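PDB 4FE9: outer membrane protein SusF from Bacteroides thetaiotaomicron, which binds starch at the surface of the cell through carbohydrate-binding modules, ahead of starch transport into the periplasm for degradation. Local coordinates for residues A[152-157]-A[165-170]; A[193-198]-A[205-210]; A[225-230]-A[248-253]. All blocks are in the same frame, centred on the assembly; numbering follows the deposited sequence.

Contact 1: residues A[152-157]-A[165-170]; sequences GYYIVG and NSAQQM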
loop_
_atom_site.group_PDB
_atom_site.type_symbol
_atom_site.label_atom_id
_atom_site.label_comp_id
_atom_site.label_asym_id
_atom_site.label_seq_id
_atom_site.Cartn_x
_atom_site.Cartn_y
_atom_site.Cartn_z
ATOM N N GLY A 152 -14.169 7.165 19.138
ATOM C CA GLY A 152 -12.964 6.524 18.580
ATOM C C GLY A 152 -12.589 5.212 19.267
ATOM O O GLY A 152 -13.413 4.584 19.919
ATOM N N TYR A 153 -11.332 4.800 19.100
ATOM C CA TYR A 153 -10.877 3.476 19.525
ATOM C C TYR A 153 -9.541 3.572 20.261
ATOM O O TYR A 153 -8.713 4.398 19.923
ATOM C CB TYR A 153 -10.711 2.565 18.300
ATOM C CG TYR A 153 -12.017 2.274 17.627
ATOM C CD1 TYR A 153 -12.842 1.282 18.125
ATOM C CD2 TYR A 153 -12.558 3.177 16.694
ATOM C CE1 TYR A 153 -14.187 1.145 17.667
ATOM C CE2 TYR A 153 -13.887 3.026 16.218
ATOM C CZ TYR A 153 -14.657 1.980 16.671
ATOM O OH TYR A 153 -15.971 1.847 16.252
ATOM N N TYR A 154 -9.316 2.645 21.187
ATOM C CA TYR A 154 -8.082 2.609 21.958
ATOM C C TYR A 154 -7.394 1.224 21.823
ATOM O O TYR A 154 -8.084 0.196 21.681
ATOM C CB TYR A 154 -8.404 2.886 23.412
ATOM C CG TYR A 154 -8.769 4.308 23.665
ATOM C CD1 TYR A 154 -10.034 4.789 23.334
ATOM C CD2 TYR A 154 -7.847 5.199 24.216
ATOM C CE1 TYR A 154 -10.379 6.123 23.565
ATOM C CE2 TYR A 154 -8.192 6.518 24.485
ATOM C CZ TYR A 154 -9.448 6.984 24.135
ATOM O OH TYR A 154 -9.771 8.307 24.338
ATOM N N ILE A 155 -6.058 1.205 21.850
ATOM C CA ILE A 155 -5.310 -0.047 22.022
ATOM C C ILE A 155 -4.907 -0.224 23.470
ATOM O O ILE A 155 -4.390 0.720 24.120
ATOM C CB ILE A 155 -4.053 -0.081 21.171
ATOM C CG1 ILE A 155 -4.376 0.157 19.696
ATOM C CG2 ILE A 155 -3.255 -1.386 21.405
ATOM C CD1 ILE A 155 -5.032 -0.984 19.040
ATOM N N VAL A 156 -5.080 -1.448 23.962
ATOM C CA VAL A 156 -4.601 -1.854 25.265
ATOM C C VAL A 156 -3.887 -3.223 25.059
ATOM O O VAL A 156 -4.432 -4.111 24.409
ATOM C CB VAL A 156 -5.805 -2.048 26.234
ATOM C CG1 VAL A 156 -5.380 -2.678 27.543
ATOM C CG2 VAL A 156 -6.480 -0.732 26.501
ATOM N N GLY A 157 -2.686 -3.385 25.602
ATOM C CA GLY A 157 -1.976 -4.660 25.498
ATOM C C GLY A 157 -0.803 -4.792 26.446
ATOM O O GLY A 157 -0.720 -4.071 27.447
ATOM N N ASN A 165 -6.155 3.561 32.230
ATOM C CA ASN A 165 -5.216 4.704 32.243
ATOM C C ASN A 165 -4.121 4.579 31.217
ATOM O O ASN A 165 -3.598 5.571 30.768
ATOM C CB ASN A 165 -4.586 4.926 33.637
ATOM C CG ASN A 165 -5.600 5.383 34.683
ATOM O OD1 ASN A 165 -6.602 6.049 34.361
ATOM N ND2 ASN A 165 -5.385 4.960 35.936
ATOM N N SER A 166 -3.735 3.347 30.881
ATOM C CA SER A 166 -2.611 3.126 29.932
ATOM C C SER A 166 -3.059 3.038 28.465
ATOM O O SER A 166 -2.214 2.921 27.561
ATOM C CB SER A 166 -1.833 1.867 30.295
ATOM O OG SER A 166 -1.591 1.819 31.687
ATOM N N ALA A 167 -4.371 2.991 28.238
ATOM C CA ALA A 167 -4.899 2.779 26.861
ATOM C C ALA A 167 -4.422 3.874 25.917
ATOM O O ALA A 167 -4.298 4.991 26.311
ATOM C CB ALA A 167 -6.409 2.704 26.873
ATOM N N GLN A 168 -3.978 3.499 24.733
ATOM C CA GLN A 168 -3.484 4.471 23.783
ATOM C C GLN A 168 -4.475 4.717 22.654
ATOM O O GLN A 168 -4.940 3.768 22.023
ATOM C CB GLN A 168 -2.153 4.013 23.221
ATOM C CG GLN A 168 -1.006 4.141 24.255
ATOM C CD GLN A 168 0.337 3.688 23.696
ATOM O OE1 GLN A 168 0.579 3.789 22.495
ATOM N NE2 GLN A 168 1.248 3.269 24.587
ATOM N N GLN A 169 -4.820 5.980 22.412
ATOM C CA GLN A 169 -5.842 6.294 21.409
ATOM C C GLN A 169 -5.310 6.130 19.999
ATOM O O GLN A 169 -4.260 6.661 19.663
ATOM C CB GLN A 169 -6.415 7.712 21.579
ATOM C CG GLN A 169 -7.719 7.890 20.821
ATOM C CD GLN A 169 -8.427 9.187 21.151
ATOM O OE1 GLN A 169 -7.843 10.092 21.740
ATOM N NE2 GLN A 169 -9.644 9.327 20.668
ATOM N N MET A 170 -6.118 5.515 19.148
ATOM C CA MET A 170 -5.806 5.411 17.725
ATOM C C MET A 170 -6.138 6.713 16.986
ATOM O O MET A 170 -7.107 7.377 17.331
ATOM C CB MET A 170 -6.605 4.251 17.117
ATOM C CG MET A 170 -6.438 2.937 17.899
ATOM S SD MET A 170 -7.024 1.490 16.972
ATOM C CE MET A 170 -5.701 1.304 15.764
HETATM O O HOH W 1 -9.670 6.993 18.055
#
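Tyr153, Tyr154 and Ile155 meet Gln168, Gln169 and Met170 across an antiparallel beta hairpin of the first carbohydrate-binding module, whose strands are 153-157 and 168-172. Ile155 and Gln168 form a hydrogen-bonded pair: Ile155 N donates to Gln168 O at 2.8 Å, and Gln168 N returns the bond to Ile155 O. Two residues further along, Met170 N donates to Tyr153 O with an N-H...O angle of 172°, the straightest of the three bonds.

Tyr154 and Gln169 face each other as a non-hydrogen-bonded pair, with their side chains on the same face of the sheet. Gln169 CG stands over the Tyr154 ring, 4.0 Å from its centroid and displaced toward the rim, a CH-pi contact. The extended Gln169 chain, its CG anti to the backbone N (chi1 -164°), lays the amide over the hydroxyl end of the tyrosine, Gln169 CD 3.6 Å from Tyr154 OH, with the amide plane only 8° from the ring plane. Ala167 CB fills in beside the same ring and also presses on Val156 CG2 at 3.5 Å, tighter than ordinary carbon contact.

On the other face, Met170 SD lies 3.8 Å from Ile155 CD1. Leu182 of strand 179-186 and Phe192 and Ile194 of strand 191-196 also pack on Ile155, which places this side of the hairpin in the buried interior. Tyr153 OH is held by Asp149 N, and the Tyr153 ring makes edge-to-face pairs with Tyr180 and Phe245. At the start of strand 153-157 a water accepts from Tyr153 N at 2.9 Å and donates to Met170 O at 2.7 Å.

Contact 2: residues A[193-198]-A[205-210]; sequences KIFPAS and IDWTKA. With GLC (alpha-D-glucopyranose), chain B; GLC (alpha-D-glucopyranose), chain C; EDO (1,2-ethanediol), chain G.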
loop_
_atom_site.group_PDB
_atom_site.type_symbol
_atom_site.label_atom_id
_atom_site.label_comp_id
_atom_site.label_asym_id
_atom_site.label_seq_id
_atom_site.Cartn_x
_atom_site.Cartn_y
_atom_site.Cartn_z
ATOM N N LYS A 193 -5.608 -5.853 22.531
ATOM C CA LYS A 193 -6.973 -5.730 21.995
ATOM C C LYS A 193 -7.286 -4.278 21.604
ATOM O O LYS A 193 -6.601 -3.353 22.040
ATOM C CB LYS A 193 -7.981 -6.252 23.014
ATOM C CG LYS A 193 -7.985 -7.797 23.100
ATOM C CD LYS A 193 -8.680 -8.314 24.360
ATOM C CE LYS A 193 -9.116 -9.742 24.133
ATOM N NZ LYS A 193 -9.689 -10.422 25.293
ATOM N N ILE A 194 -8.364 -4.095 20.832
ATOM C CA ILE A 194 -8.862 -2.795 20.481
ATOM C C ILE A 194 -10.164 -2.557 21.209
ATOM O O ILE A 194 -10.998 -3.450 21.299
ATOM C CB ILE A 194 -9.134 -2.722 19.004
ATOM C CG1 ILE A 194 -7.840 -2.916 18.217
ATOM C CG2 ILE A 194 -9.753 -1.368 18.624
ATOM C CD1 ILE A 194 -8.100 -3.347 16.748
ATOM N N PHE A 195 -10.289 -1.416 21.849
ATOM C CA PHE A 195 -11.522 -1.120 22.566
ATOM C C PHE A 195 -12.157 0.114 21.990
ATOM O O PHE A 195 -11.483 1.103 21.770
ATOM C CB PHE A 195 -11.249 -0.929 24.057
ATOM C CG PHE A 195 -10.893 -2.193 24.761
ATOM C CD1 PHE A 195 -9.588 -2.687 24.714
ATOM C CD2 PHE A 195 -11.873 -2.975 25.318
ATOM C CE1 PHE A 195 -9.282 -3.920 25.267
ATOM C CE2 PHE A 195 -11.574 -4.210 25.858
ATOM C CZ PHE A 195 -10.273 -4.641 25.900
ATOM N N PRO A 196 -13.484 0.068 21.749
ATOM C CA PRO A 196 -14.197 1.316 21.536
ATOM C C PRO A 196 -14.106 2.207 22.778
ATOM O O PRO A 196 -14.104 1.709 23.902
ATOM C CB PRO A 196 -15.654 0.863 21.299
ATOM C CG PRO A 196 -15.749 -0.458 21.901
ATOM C CD PRO A 196 -14.389 -1.091 21.820
ATOM N N ALA A 197 -14.068 3.513 22.568
ATOM C CA ALA A 197 -13.993 4.487 23.683
ATOM C C ALA A 197 -15.043 4.248 24.771
ATOM O O ALA A 197 -14.763 4.430 25.959
ATOM C CB ALA A 197 -14.086 5.921 23.148
ATOM N N SER A 198 -16.224 3.767 24.383
ATOM C CA SER A 198 -17.302 3.580 25.359
ATOM C C SER A 198 -17.057 2.370 26.295
ATOM O O SER A 198 -17.728 2.225 27.322
ATOM C CB SER A 198 -18.653 3.427 24.652
ATOM O OG SER A 198 -18.592 2.387 23.666
ATOM N N ILE A 205 -11.859 -1.104 32.306
ATOM C CA ILE A 205 -12.134 -1.558 30.949
ATOM C C ILE A 205 -13.189 -2.667 31.017
ATOM O O ILE A 205 -13.111 -3.558 31.875
ATOM C CB ILE A 205 -10.872 -2.141 30.315
ATOM C CG1 ILE A 205 -9.763 -1.099 30.284
ATOM C CG2 ILE A 205 -11.179 -2.724 28.901
ATOM C CD1 ILE A 205 -8.424 -1.601 29.669
ATOM N N ASP A 206 -14.237 -2.543 30.201
ATOM C CA ASP A 206 -15.247 -3.590 30.109
ATOM C C ASP A 206 -14.763 -4.635 29.118
ATOM O O ASP A 206 -14.785 -4.423 27.888
ATOM C CB ASP A 206 -16.589 -3.003 29.659
ATOM C CG ASP A 206 -17.697 -4.027 29.657
ATOM O OD1 ASP A 206 -17.400 -5.264 29.686
ATOM O OD2 ASP A 206 -18.864 -3.605 29.744
ATOM N N TRP A 207 -14.162 -5.687 29.657
ATOM C CA TRP A 207 -13.548 -6.720 28.827
ATOM C C TRP A 207 -14.514 -7.369 27.857
ATOM O O TRP A 207 -14.091 -7.900 26.850
ATOM C CB TRP A 207 -12.897 -7.799 29.712
ATOM C CG TRP A 207 -11.888 -7.206 30.665
ATOM C CD1 TRP A 207 -11.973 -7.155 32.026
ATOM C CD2 TRP A 207 -10.696 -6.515 30.306
ATOM N NE1 TRP A 207 -10.855 -6.531 32.547
ATOM C CE2 TRP A 207 -10.051 -6.139 31.508
ATOM C CE3 TRP A 207 -10.049 -6.267 29.082
ATOM C CZ2 TRP A 207 -8.801 -5.505 31.522
ATOM C CZ3 TRP A 207 -8.804 -5.660 29.100
ATOM C CH2 TRP A 207 -8.217 -5.237 30.307
ATOM N N THR A 208 -15.800 -7.445 28.222
ATOM C CA THR A 208 -16.788 -8.010 27.298
ATOM C C THR A 208 -16.933 -7.174 26.006
ATOM O O THR A 208 -17.528 -7.622 25.047
ATOM C CB THR A 208 -18.179 -8.194 27.943
ATOM O OG1 THR A 208 -18.747 -6.906 28.213
ATOM C CG2 THR A 208 -18.088 -8.991 29.236
ATOM N N LYS A 209 -16.330 -5.995 25.953
ATOM C CA LYS A 209 -16.541 -5.144 24.799
ATOM C C LYS A 209 -15.361 -5.087 23.877
ATOM O O LYS A 209 -15.305 -4.236 23.027
ATOM C CB LYS A 209 -16.977 -3.722 25.212
ATOM C CG LYS A 209 -18.162 -3.703 26.120
ATOM C CD LYS A 209 -18.912 -2.361 26.075
ATOM C CE LYS A 209 -20.305 -2.529 26.671
ATOM N NZ LYS A 209 -20.734 -1.304 27.416
ATOM N N ALA A 210 -14.393 -5.991 24.065
ATOM C CA ALA A 210 -13.197 -6.035 23.222
ATOM C C ALA A 210 -13.481 -6.243 21.757
ATOM O O ALA A 210 -14.275 -7.113 21.389
ATOM C CB ALA A 210 -12.251 -7.129 23.704
HETATM C C1 GLC B . -7.819 -9.160 29.807
HETATM C C2 GLC B . -7.931 -9.361 28.301
HETATM C C3 GLC B . -7.117 -10.587 27.881
HETATM C C4 GLC B . -5.677 -10.402 28.312
HETATM C C5 GLC B . -5.603 -10.104 29.806
HETATM C C6 GLC B . -4.173 -9.738 30.160
HETATM O O2 GLC B . -9.301 -9.610 27.959
HETATM O O3 GLC B . -7.185 -10.700 26.469
HETATM O O4 GLC B . -4.914 -11.559 28.016
HETATM O O5 GLC B . -6.442 -8.957 30.155
HETATM O O6 GLC B . -4.077 -9.620 31.559
HETATM C C1 GLC C . -10.987 -11.463 33.405
HETATM C C2 GLC C . -11.556 -11.260 32.004
HETATM C C3 GLC C . -10.420 -11.229 31.022
HETATM C C4 GLC C . -9.388 -10.165 31.374
HETATM C C5 GLC C . -8.962 -10.266 32.830
HETATM C C6 GLC C . -8.182 -9.003 33.225
HETATM O O2 GLC C . -12.387 -12.373 31.668
HETATM O O3 GLC C . -10.899 -10.950 29.723
HETATM O O4 GLC C . -8.278 -10.341 30.452
HETATM O O5 GLC C . -10.124 -10.345 33.691
HETATM O O6 GLC C . -7.360 -9.297 34.353
HETATM C C1 EDO G . -9.448 -3.180 34.066
HETATM O O1 EDO G . -10.853 -2.861 34.172
HETATM C C2 EDO G . -8.585 -1.961 34.350
HETATM O O2 EDO G . -8.314 -1.833 35.756
#
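Phe195 and Trp207 touch within a contact that has no hydrogen bond between its two segments, although the tryptophan's far side carries sugar. Phe195 CZ comes within 3.6 Å of Trp207 CE3, and the ring planes stand at 74° in an oblique pairing. Ile205 CG2 is wedged between the two aromatics: it sits over one face of Phe195, 3.7 Å from the ring centroid, and also lies against the Trp207 face turned away from the glucoses. With CG1 beside the backbone N (chi1 -59°), Ile205 leaves CG2 on the side of the phenylalanine, while Ala210 CB packs on both Phe195 CE2 and Lys193 CD.

Trp207 and Lys193 belong to the starch site of the first carbohydrate-binding module; Phe195 and Ile205 back the tryptophan, which is the aromatic platform for two glucose units. C1 of the chain B glucose and C4 of the chain C glucose rest over the same Trp207 face, each offset toward the rim. From strand 191-196, the extended Lys193 chain brings NZ to 2.8 Å from both O2 and O3 of the chain B glucose. Were Trp207 replaced by an alanine, both sugars would probably lose their stacking surface and Ile205 CG2 its cover on that side. Within 205-210, Lys209 N donates to Asp206 O at 2.9 Å, and Thr208 OG1 donates to Asp206 OD1 from above the carboxylate plane.

Contact 3: residues A[225-230]-A[248-253]; sequences VSWTNA and FNYRFT. With EDO (1,2-ethanediol), chain E.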
loop_
_atom_site.group_PDB
_atom_site.type_symbol
_atom_site.label_atom_id
_atom_site.label_comp_id
_atom_site.label_asym_id
_atom_site.label_seq_id
_atom_site.Cartn_x
_atom_site.Cartn_y
_atom_site.Cartn_z
ATOM N N VAL A 225 -11.204 -8.688 12.302
ATOM C CA VAL A 225 -11.531 -8.367 13.684
ATOM C C VAL A 225 -12.782 -9.073 14.118
ATOM O O VAL A 225 -13.796 -8.994 13.442
ATOM C CB VAL A 225 -11.736 -6.851 13.831
ATOM C CG1 VAL A 225 -12.168 -6.498 15.270
ATOM C CG2 VAL A 225 -10.471 -6.130 13.438
ATOM N N SER A 226 -12.785 -9.562 15.348
ATOM C CA SER A 226 -13.932 -10.204 15.907
ATOM C C SER A 226 -14.508 -9.367 17.062
ATOM O O SER A 226 -13.751 -8.695 17.788
ATOM C CB SER A 226 -13.530 -11.581 16.437
ATOM O OG SER A 226 -14.535 -12.087 17.285
ATOM N N TRP A 227 -15.827 -9.393 17.213
ATOM C CA TRP A 227 -16.481 -8.705 18.303
ATOM C C TRP A 227 -17.200 -9.650 19.193
ATOM O O TRP A 227 -18.041 -9.244 19.988
ATOM C CB TRP A 227 -17.462 -7.629 17.787
ATOM C CG TRP A 227 -18.452 -8.141 16.763
ATOM C CD1 TRP A 227 -19.678 -8.704 17.008
ATOM C CD2 TRP A 227 -18.332 -8.040 15.356
ATOM N NE1 TRP A 227 -20.314 -8.976 15.822
ATOM C CE2 TRP A 227 -19.521 -8.552 14.794
ATOM C CE3 TRP A 227 -17.303 -7.617 14.496
ATOM C CZ2 TRP A 227 -19.719 -8.627 13.440
ATOM C CZ3 TRP A 227 -17.516 -7.666 13.172
ATOM C CH2 TRP A 227 -18.696 -8.251 12.640
ATOM N N THR A 228 -16.923 -10.938 19.036
ATOM C CA THR A 228 -17.621 -11.940 19.819
ATOM C C THR A 228 -16.670 -12.855 20.580
ATOM O O THR A 228 -15.985 -13.663 19.986
ATOM C CB THR A 228 -18.566 -12.808 18.944
ATOM O OG1 THR A 228 -19.285 -11.967 18.019
ATOM C CG2 THR A 228 -19.580 -13.538 19.854
ATOM N N ASN A 229 -16.591 -12.666 21.884
ATOM C CA ASN A 229 -15.543 -13.296 22.699
ATOM C C ASN A 229 -14.138 -13.142 22.126
ATOM O O ASN A 229 -13.422 -14.129 22.001
ATOM C CB ASN A 229 -15.823 -14.794 22.856
ATOM C CG ASN A 229 -16.856 -15.078 23.912
ATOM O OD1 ASN A 229 -18.018 -15.390 23.598
ATOM N ND2 ASN A 229 -16.468 -14.916 25.182
ATOM N N ALA A 230 -13.790 -11.939 21.695
ATOM C CA ALA A 230 -12.579 -11.721 20.922
ATOM C C ALA A 230 -11.356 -12.133 21.730
ATOM O O ALA A 230 -11.313 -11.919 22.939
ATOM C CB ALA A 230 -12.461 -10.269 20.496
ATOM N N PHE A 248 -14.725 -0.304 8.901
ATOM C CA PHE A 248 -15.818 -0.549 7.960
ATOM C C PHE A 248 -15.782 -2.003 7.470
ATOM O O PHE A 248 -16.744 -2.749 7.671
ATOM C CB PHE A 248 -15.737 0.422 6.767
ATOM C CG PHE A 248 -16.747 0.132 5.675
ATOM C CD1 PHE A 248 -18.105 0.379 5.890
ATOM C CD2 PHE A 248 -16.360 -0.559 4.515
ATOM C CE1 PHE A 248 -19.061 0.046 4.924
ATOM C CE2 PHE A 248 -17.308 -0.906 3.536
ATOM C CZ PHE A 248 -18.672 -0.590 3.744
ATOM N N ASN A 249 -14.606 -2.428 6.995
ATOM C CA ASN A 249 -14.346 -3.841 6.666
ATOM C C ASN A 249 -14.022 -4.743 7.857
ATOM O O ASN A 249 -14.093 -5.956 7.734
ATOM C CB ASN A 249 -13.252 -3.953 5.620
ATOM C CG ASN A 249 -13.613 -3.245 4.354
ATOM O OD1 ASN A 249 -14.651 -3.552 3.737
ATOM N ND2 ASN A 249 -12.887 -2.168 4.054
ATOM N N TYR A 250 -13.800 -4.137 9.032
ATOM C CA TYR A 250 -13.367 -4.881 10.276
ATOM C C TYR A 250 -12.176 -5.802 10.064
ATOM O O TYR A 250 -12.299 -7.025 10.096
ATOM C CB TYR A 250 -14.522 -5.612 10.930
ATOM C CG TYR A 250 -15.324 -4.719 11.802
ATOM C CD1 TYR A 250 -16.200 -3.780 11.243
ATOM C CD2 TYR A 250 -15.028 -4.612 13.158
ATOM C CE1 TYR A 250 -16.830 -2.808 12.047
ATOM C CE2 TYR A 250 -15.667 -3.659 13.969
ATOM C CZ TYR A 250 -16.508 -2.732 13.403
ATOM O OH TYR A 250 -17.183 -1.864 14.229
ATOM N N ARG A 251 -11.062 -5.202 9.726
ATOM C CA ARG A 251 -9.836 -5.929 9.506
ATOM C C ARG A 251 -8.754 -5.141 10.224
ATOM O O ARG A 251 -8.893 -3.923 10.391
ATOM C CB ARG A 251 -9.506 -5.962 8.011
ATOM C CG ARG A 251 -10.046 -7.239 7.289
ATOM C CD ARG A 251 -9.110 -7.683 6.124
ATOM N NE ARG A 251 -9.235 -9.112 5.895
ATOM C CZ ARG A 251 -8.246 -9.982 6.009
ATOM N NH1 ARG A 251 -7.001 -9.560 6.141
ATOM N NH2 ARG A 251 -8.482 -11.264 5.794
ATOM N N PHE A 252 -7.639 -5.816 10.551
ATOM C CA PHE A 252 -6.503 -5.162 11.177
ATOM C C PHE A 252 -5.244 -5.627 10.485
ATOM O O PHE A 252 -5.212 -6.730 9.912
ATOM C CB PHE A 252 -6.458 -5.510 12.648
ATOM C CG PHE A 252 -5.989 -6.921 12.926
ATOM C CD1 PHE A 252 -6.912 -7.946 13.138
ATOM C CD2 PHE A 252 -4.623 -7.227 12.925
ATOM C CE1 PHE A 252 -6.482 -9.265 13.365
ATOM C CE2 PHE A 252 -4.177 -8.527 13.126
ATOM C CZ PHE A 252 -5.098 -9.555 13.360
ATOM N N THR A 253 -4.239 -4.759 10.420
ATOM C CA THR A 253 -2.874 -5.205 10.163
ATOM C C THR A 253 -1.939 -4.684 11.255
ATOM O O THR A 253 -2.228 -3.675 11.907
ATOM C CB THR A 253 -2.359 -4.689 8.844
ATOM O OG1 THR A 253 -2.481 -3.271 8.839
ATOM C CG2 THR A 253 -3.158 -5.316 7.646
HETATM C C1 EDO E . -6.795 -3.252 7.866
HETATM O O1 EDO E . -6.961 -3.595 6.495
HETATM C C2 EDO E . -6.165 -1.879 7.974
HETATM O O2 EDO E . -4.965 -1.858 7.202
#
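Trp227 turns the edge of its six-membered ring toward the face of Tyr250 in a T-shaped pair, with centroids 5.3 Å apart and planes at 74°. Its CZ3 makes the approach, 3.9 Å from Tyr250 CG. Val225 meets two rings at their edges, that of Tyr250 and that of Phe252: CG1 lies near the plane of Tyr250, 4.0 Å from CD2, and CG2 lies near the plane of Phe252, at the same distance from CD1. The valine can do both because CG1 is anti to its backbone N, which leaves CG2 beside that nitrogen and turned to the strand.

One backbone bond joins the segments, Val225 N to Tyr250 O at 3.0 Å. It is almost perfectly straight at hydrogen (179°), yet the donor stands 52° out of the carbonyl plane. Arg106 adds a cation-pi contact to Trp227 and bonds Val225 O, while Pro146 packs on both Trp227 and Tyr250.

Tyr250, with positive phi, and Arg251 both face Asp246, the geometry of a G1 beta bulge at the start of strand 251-256, where the loop following edge strand 222-224 meets the antiparallel sheet of the module.

In the fold
All three contacts belong to the first carbohydrate-binding module and reach one antiparallel sheet. Contacts 1 and 2, with centres about 9 Å apart, are joined by neighbouring strands 153-157 and 191-196: Tyr154 N lies 2.7 Å from Phe195 O and Val156 O 2.8 Å from Lys193 N, both probable hydrogen bonds. Contact 2 holds the sugar-binding Lys193 and Trp207, whereas the Val156 side chain of contact 1 stays about 7 Å from a bound glucose and Phe252 of contact 3 about 13 Å. Contact 3, its centre about 12 Å from that of contact 2, meets it where Ala210 O packs against Ala230 CB at 3.7 Å and where Lys193 NZ, which also bonds the glucose, lies 3.2 Å from Ala230 O, a weak hydrogen bond.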